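Local coordinates for RagB/SusD domain protein (Flavobacterium johnsoniae, PDB 5J90) that binds chitin and, as a SusD homolog encoded in a chitin utilization locus, probably helps capture chitin chains at the cell surface for uptake, at residues Phe234-Val239 against Phe337-Gly342; Asn331-Tyr336 against Trp425-Pro430; Met212-Val215 against Ala220-Lys223. All blocks are in the same frame, centred on the assembly; numbering follows the deposited sequence.

Contact 1: residues Phe234-Val239 against Phe337-Gly342; sequences FGVMLV and FLRAEG. With EDO (1,2-ethanediol), chain F.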
# COMPACT_ATOMS: atom_id res chain seq x y z
N PHE A 234 -33.39 -0.10 -9.07
CA PHE A 234 -33.93 0.19 -7.75
C PHE A 234 -33.06 1.15 -6.94
O PHE A 234 -33.46 1.64 -5.88
CB PHE A 234 -34.20 -1.11 -6.98
CG PHE A 234 -35.10 -2.06 -7.71
CD1 PHE A 234 -36.38 -1.66 -8.08
CD2 PHE A 234 -34.68 -3.33 -8.06
CE1 PHE A 234 -37.22 -2.52 -8.76
CE2 PHE A 234 -35.52 -4.20 -8.74
CZ PHE A 234 -36.79 -3.79 -9.10
N GLY A 235 -31.87 1.43 -7.47
CA GLY A 235 -30.93 2.35 -6.83
C GLY A 235 -30.53 1.97 -5.42
O GLY A 235 -30.61 0.80 -5.02
N VAL A 236 -30.06 2.96 -4.67
CA VAL A 236 -29.60 2.72 -3.31
C VAL A 236 -30.63 3.22 -2.28
O VAL A 236 -31.67 3.79 -2.64
CB VAL A 236 -28.19 3.31 -3.06
CG1 VAL A 236 -27.17 2.66 -4.01
CG2 VAL A 236 -28.18 4.84 -3.20
N MET A 237 -30.37 2.97 -1.00
CA MET A 237 -31.30 3.38 0.05
C MET A 237 -31.65 4.86 -0.05
O MET A 237 -30.77 5.70 -0.29
CB MET A 237 -30.70 3.12 1.43
CG MET A 237 -30.39 1.67 1.71
SD MET A 237 -29.61 1.51 3.32
CE MET A 237 -29.29 -0.25 3.33
N LEU A 238 -32.93 5.18 0.16
CA LEU A 238 -33.41 6.57 0.12
C LEU A 238 -34.13 6.99 1.39
O LEU A 238 -34.05 8.13 1.80
CB LEU A 238 -34.34 6.79 -1.07
CG LEU A 238 -33.73 6.79 -2.46
CD1 LEU A 238 -34.81 7.14 -3.46
CD2 LEU A 238 -32.60 7.80 -2.52
N VAL A 239 -34.86 6.06 2.00
CA VAL A 239 -35.64 6.37 3.19
C VAL A 239 -35.25 5.39 4.28
O VAL A 239 -34.67 4.33 4.01
CB VAL A 239 -37.17 6.32 2.94
CG1 VAL A 239 -37.57 7.35 1.89
CG2 VAL A 239 -37.61 4.92 2.52
N PHE A 337 -24.30 9.72 2.37
CA PHE A 337 -22.93 10.17 2.56
C PHE A 337 -21.97 9.50 1.57
O PHE A 337 -20.97 10.10 1.16
CB PHE A 337 -22.48 9.96 4.01
CG PHE A 337 -23.26 10.77 5.01
CD1 PHE A 337 -23.38 12.16 4.86
CD2 PHE A 337 -23.90 10.17 6.08
CE1 PHE A 337 -24.11 12.91 5.78
CE2 PHE A 337 -24.63 10.92 6.99
CZ PHE A 337 -24.73 12.29 6.84
N LEU A 338 -22.28 8.27 1.17
CA LEU A 338 -21.52 7.61 0.11
C LEU A 338 -21.72 8.37 -1.20
O LEU A 338 -20.75 8.66 -1.90
CB LEU A 338 -21.97 6.16 -0.04
CG LEU A 338 -21.38 5.22 1.01
CD1 LEU A 338 -22.16 3.93 1.02
CD2 LEU A 338 -19.91 4.95 0.71
N ARG A 339 -22.97 8.69 -1.53
CA ARG A 339 -23.25 9.44 -2.75
C ARG A 339 -22.63 10.84 -2.70
O ARG A 339 -22.14 11.32 -3.72
CB ARG A 339 -24.76 9.52 -3.00
CG ARG A 339 -25.39 8.18 -3.38
CD ARG A 339 -26.92 8.24 -3.25
NE ARG A 339 -27.50 9.12 -4.26
CZ ARG A 339 -28.71 9.67 -4.19
NH1 ARG A 339 -29.52 9.48 -3.15
NH2 ARG A 339 -29.10 10.43 -5.19
N ALA A 340 -22.63 11.47 -1.53
CA ALA A 340 -22.02 12.79 -1.39
C ALA A 340 -20.53 12.74 -1.72
O ALA A 340 -20.03 13.58 -2.47
CB ALA A 340 -22.24 13.35 0.02
N GLU A 341 -19.83 11.75 -1.18
CA GLU A 341 -18.42 11.60 -1.50
C GLU A 341 -18.22 11.28 -2.99
O GLU A 341 -17.32 11.82 -3.64
CB GLU A 341 -17.78 10.51 -0.65
CG GLU A 341 -16.32 10.30 -1.04
CD GLU A 341 -15.55 9.34 -0.15
OE1 GLU A 341 -16.09 8.84 0.86
OE2 GLU A 341 -14.37 9.10 -0.48
N GLY A 342 -19.06 10.41 -3.55
CA GLY A 342 -19.01 10.12 -4.97
C GLY A 342 -19.18 11.38 -5.80
O GLY A 342 -18.50 11.55 -6.83
C1 EDO F . -31.43 7.20 -6.07
O1 EDO F . -32.61 6.44 -6.36
C2 EDO F . -30.37 6.29 -5.46
O2 EDO F . -29.89 5.36 -6.44
O HOH W 1 -29.12 7.88 -0.72

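Contact 2: residues Asn331-Tyr336 against Trp425-Pro430; sequences NAAEAY and WIAGFP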
# COMPACT_ATOMS: atom_id res chain seq x y z
N ASN A 331 -27.47 2.04 7.69
CA ASN A 331 -28.55 3.02 7.67
C ASN A 331 -28.68 3.72 6.33
O ASN A 331 -27.68 3.90 5.63
CB ASN A 331 -28.32 4.11 8.72
CG ASN A 331 -28.24 3.57 10.12
OD1 ASN A 331 -29.02 2.71 10.52
ND2 ASN A 331 -27.30 4.11 10.89
N ALA A 332 -29.88 4.17 6.00
CA ALA A 332 -30.07 4.97 4.80
C ALA A 332 -29.14 6.19 4.77
O ALA A 332 -28.69 6.59 3.69
CB ALA A 332 -31.54 5.39 4.68
N ALA A 333 -28.86 6.79 5.92
CA ALA A 333 -27.98 7.96 5.95
C ALA A 333 -26.63 7.68 5.27
O ALA A 333 -26.12 8.52 4.54
CB ALA A 333 -27.76 8.44 7.37
N GLU A 334 -26.09 6.48 5.49
CA GLU A 334 -24.82 6.11 4.89
C GLU A 334 -24.88 6.17 3.37
O GLU A 334 -23.91 6.57 2.73
CB GLU A 334 -24.40 4.70 5.32
CG GLU A 334 -23.08 4.27 4.66
CD GLU A 334 -22.58 2.91 5.09
OE1 GLU A 334 -23.03 2.37 6.13
OE2 GLU A 334 -21.69 2.37 4.38
N ALA A 335 -26.00 5.77 2.78
CA ALA A 335 -26.14 5.84 1.33
C ALA A 335 -26.00 7.28 0.82
O ALA A 335 -25.38 7.52 -0.22
CB ALA A 335 -27.45 5.22 0.89
N TYR A 336 -26.59 8.24 1.54
CA TYR A 336 -26.44 9.64 1.17
C TYR A 336 -25.00 10.12 1.30
O TYR A 336 -24.52 10.87 0.44
CB TYR A 336 -27.37 10.53 2.00
CG TYR A 336 -28.82 10.40 1.62
CD1 TYR A 336 -29.69 9.62 2.37
CD2 TYR A 336 -29.32 11.07 0.50
CE1 TYR A 336 -31.03 9.50 2.02
CE2 TYR A 336 -30.66 10.95 0.14
CZ TYR A 336 -31.50 10.17 0.90
OH TYR A 336 -32.82 10.06 0.53
N TRP A 425 -19.91 9.25 10.31
CA TRP A 425 -19.45 8.64 11.55
C TRP A 425 -20.51 8.80 12.66
O TRP A 425 -20.85 7.84 13.34
CB TRP A 425 -18.11 9.26 11.92
CG TRP A 425 -17.40 8.80 13.17
CD1 TRP A 425 -16.48 7.79 13.28
CD2 TRP A 425 -17.44 9.43 14.46
NE1 TRP A 425 -15.99 7.72 14.56
CE2 TRP A 425 -16.57 8.71 15.31
CE3 TRP A 425 -18.15 10.51 14.99
CZ2 TRP A 425 -16.37 9.05 16.65
CZ3 TRP A 425 -17.96 10.84 16.33
CH2 TRP A 425 -17.08 10.11 17.14
N ILE A 426 -21.05 10.01 12.82
CA ILE A 426 -22.09 10.20 13.84
C ILE A 426 -23.31 9.32 13.53
O ILE A 426 -23.85 8.66 14.42
CB ILE A 426 -22.52 11.68 13.99
CG1 ILE A 426 -21.34 12.54 14.44
CG2 ILE A 426 -23.67 11.79 15.01
CD1 ILE A 426 -21.61 14.05 14.36
N ALA A 427 -23.75 9.33 12.28
CA ALA A 427 -24.96 8.60 11.89
C ALA A 427 -24.85 7.08 12.08
O ALA A 427 -25.86 6.42 12.33
CB ALA A 427 -25.33 8.93 10.44
N GLY A 428 -23.64 6.53 11.95
CA GLY A 428 -23.47 5.09 11.97
C GLY A 428 -23.33 4.47 13.34
O GLY A 428 -23.28 3.25 13.45
N PHE A 429 -23.29 5.29 14.40
CA PHE A 429 -23.19 4.78 15.76
C PHE A 429 -24.36 3.83 16.01
O PHE A 429 -25.49 4.12 15.59
CB PHE A 429 -23.22 5.95 16.75
CG PHE A 429 -23.10 5.52 18.18
CD1 PHE A 429 -24.24 5.35 18.96
CD2 PHE A 429 -21.86 5.30 18.76
CE1 PHE A 429 -24.14 4.95 20.28
CE2 PHE A 429 -21.76 4.90 20.08
CZ PHE A 429 -22.90 4.72 20.84
N PRO A 430 -24.13 2.69 16.70
CA PRO A 430 -22.91 2.21 17.38
C PRO A 430 -22.11 1.17 16.58
O PRO A 430 -21.37 0.38 17.17
CB PRO A 430 -23.49 1.54 18.62
CG PRO A 430 -24.73 0.89 18.09
CD PRO A 430 -25.28 1.82 17.01
O HOH W 2 -26.60 2.61 13.36

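Contact 3: residues Met212-Val215 against Ala220-Lys223; sequences MRIV and ALAK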
# COMPACT_ATOMS: atom_id res chain seq x y z
N MET A 212 -16.56 2.50 -2.67
CA MET A 212 -15.86 3.64 -2.09
C MET A 212 -14.66 3.17 -1.28
O MET A 212 -13.63 3.86 -1.24
CB MET A 212 -16.80 4.51 -1.25
CG MET A 212 -16.33 5.95 -1.12
SD MET A 212 -16.33 6.85 -2.70
CE MET A 212 -18.09 6.90 -3.03
N ARG A 213 -14.77 2.00 -0.65
CA ARG A 213 -13.65 1.46 0.12
C ARG A 213 -12.37 1.39 -0.70
O ARG A 213 -11.28 1.61 -0.16
CB ARG A 213 -13.97 0.06 0.64
CG ARG A 213 -12.90 -0.49 1.59
CD ARG A 213 -13.18 -0.09 3.04
NE ARG A 213 -14.24 -0.94 3.60
CZ ARG A 213 -15.37 -0.50 4.14
NH1 ARG A 213 -16.26 -1.38 4.59
NH2 ARG A 213 -15.64 0.81 4.25
N ILE A 214 -12.50 1.06 -1.98
CA ILE A 214 -11.32 0.78 -2.81
C ILE A 214 -10.90 1.98 -3.67
O ILE A 214 -10.06 1.83 -4.56
CB ILE A 214 -11.51 -0.49 -3.68
CG1 ILE A 214 -12.59 -0.29 -4.75
CG2 ILE A 214 -11.85 -1.68 -2.78
CD1 ILE A 214 -12.62 -1.40 -5.79
N VAL A 215 -11.41 3.16 -3.37
CA VAL A 215 -11.13 4.31 -4.24
C VAL A 215 -9.65 4.73 -4.28
O VAL A 215 -9.20 5.29 -5.29
CB VAL A 215 -12.05 5.51 -3.91
CG1 VAL A 215 -11.66 6.17 -2.60
CG2 VAL A 215 -12.04 6.53 -5.05
N ALA A 220 -10.44 3.38 -10.65
CA ALA A 220 -11.24 3.04 -11.83
C ALA A 220 -12.34 2.03 -11.50
O ALA A 220 -13.48 2.20 -11.92
CB ALA A 220 -10.35 2.52 -12.98
N LEU A 221 -12.01 0.99 -10.75
CA LEU A 221 -13.00 -0.01 -10.37
C LEU A 221 -13.99 0.56 -9.36
O LEU A 221 -15.18 0.26 -9.41
CB LEU A 221 -12.34 -1.26 -9.80
CG LEU A 221 -13.30 -2.41 -9.47
CD1 LEU A 221 -14.04 -2.86 -10.72
CD2 LEU A 221 -12.54 -3.58 -8.85
N ALA A 222 -13.49 1.39 -8.45
CA ALA A 222 -14.36 2.09 -7.51
C ALA A 222 -15.45 2.86 -8.24
O ALA A 222 -16.64 2.74 -7.93
CB ALA A 222 -13.54 3.03 -6.63
N LYS A 223 -15.05 3.63 -9.24
CA LYS A 223 -16.01 4.42 -10.00
C LYS A 223 -17.02 3.53 -10.73
O LYS A 223 -18.23 3.79 -10.69
CB LYS A 223 -15.28 5.33 -10.98
CG LYS A 223 -16.21 6.18 -11.84
CD LYS A 223 -15.37 7.10 -12.74
CE LYS A 223 -16.24 7.95 -13.66
NZ LYS A 223 -17.00 7.12 -14.63

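Contact 1: residues Phe234-Val239 against Phe337-Gly342
A molecule of 1,2-ethanediol, probably left from the crystallisation liquor, wedges between Val236, Leu238 and Arg339, its C2 carbon 3.9 Å above the guanidinium plane and over its centre. Its O2 accepts the N-H of Val236 at 3.0 Å, with an angle of 159° at the hydrogen. Direct protein contact is slight and of van der Waals kind. Val236 CG2 rests on the aliphatic part of the arginine, 3.6 Å from Arg339 CD, the two side chains running past each other in opposite directions. Leu238 crosses the arginine at about a right angle and brings its CD2 to 3.6 Å from Arg339 NH1. The arginine chain bends at chi3 (69°), which turns the guanidinium across the line of its methylenes, where the diol can lie on its face. A water in the guanidinium plane supplies the polar link: it accepts from Arg339 NH1 at 2.9 Å and donates to Met237 O at 2.8 Å. NE of the guanidinium is bonded to the carbonyl of Met349, and NH2 weakly to that of Gly350. The loop 234-239, between helix 219-231 and strand 244-247, lies beside helix 332-344. Helix 196-213 touches both partners, through Thr205 on Val236 and Leu208 on Leu338, while Leu356 of helix 353-368 packs on Arg339.

Contact 2: residues Asn331-Tyr336 against Trp425-Pro430
Apolar contact between Ala333 and Ala427 comes first: their methyls meet CB to CB at 3.9 Å, each directed at the opposite segment. With nothing larger than a methyl on either side, the backbones come close, and the CA atoms of Ala333 and Ala427 are 6.7 Å apart. This is close packing of two helix ends through small residues, alanine on alanine, within the largely alpha-helical SusD-like fold.

The polar part gathers on the amide of Asn331, just ahead of helix 332-344. Its CG lies anti to the carbonyl carbon and beside the backbone N (chi1 -60°), which carries the amide across to the end of helix 413-428. There ND2 of Asn331 stands 3.1 Å from the carbonyl O of Ala427 and 4.1 Å from CA of Gly428. The same nitrogen donates to a water at 3.0 Å, and this water in turn donates to Phe429 O at 2.9 Å, so one amide reaches the last turn of the helix and the loop that follows it. The other end of the amide is held too, as OD1 accepts from Gln367 NE2; with both ends engaged, the group has a defined flip. Arg368 NH2 binds the carbonyls of both Ala427 and Phe429, adding a charged donor to the carbonyls at this helix end.

Beyond the helix end, the peptide before Pro430 is cis and the Phe429 ring, turned away from this contact, stacks with Tyr286.

Helix 353-368 joins the two partners: Ser364 touches both Ala333 and Ala427, and Gln367 and Arg368 come from its end. Helix 269-277 packs against the helix 413-428 side through Met271, Ile274 and Met275.

Contact 3: residues Met212-Val215 against Ala220-Lys223
Helix 196-213 gives out at Ile214, the first residue to leave helical angles, and the chain then passes so close to helix 219-231 that the CA atoms of Val215 and Ala222 lie 5.1 Å apart. What allows this approach is the small side chain of Ala222, whose CB points at the other segment and comes within 3.6 Å of Val215 CA. The same methyl also meets Val215 CB at 4.0 Å, so it is pressed against backbone and side chain together.

Beside it, Ile214 reaches over with its longer branch. CG1 takes the position between the backbone N and the carbonyl carbon (chi1 67°), and CD1 extends from there (chi2 169°). Along the way CG1 passes 3.9 Å from Ala222 CB, and at the end CD1 touches Leu221 CD2 at 3.8 Å, the two branched chains crossing obliquely. Leu221 meets this methyl with CB, CG and CD2 alike. An alanine in place of Ile214 would remove the whole reach of CG1 and CD1, and the gap beside Leu221 and Ala222 would probably leave the leucine freer to turn. Tyr158 and Phe162 of helix 154-177, together with Trp500, also pack on Ile214, while Trp347 and Arg441 touch Val215.

The contact is entirely apolar across the segments. Two consecutive helices joined by a short link and packed at the turn make a helical hairpin, an arrangement consistent with the TPR-like helical pairs found in the SusD family.

From the N terminus, contact 3 comes first and closes the shortest loop, the five-residue link 214-218 between helices 196-213 and 219-231. The chain leaves the second of these helices and enters 234-239, where contact 1 opens; it closes after 97 intervening residues on helix 332-344. Before that happens contact 2 has already opened at 331-336, at the start of the same helix, and it closes only at the end of helix 413-428. Contacts 1 and 2 therefore cross, with contact 3 in series ahead of both. Tyr336 OH probably hydrogen-bonds Leu238 O, joining contacts 1 and 2 directly. Both use helix 332-344, and contact 3 touches it through Met212, which packs on Leu338 and Glu341.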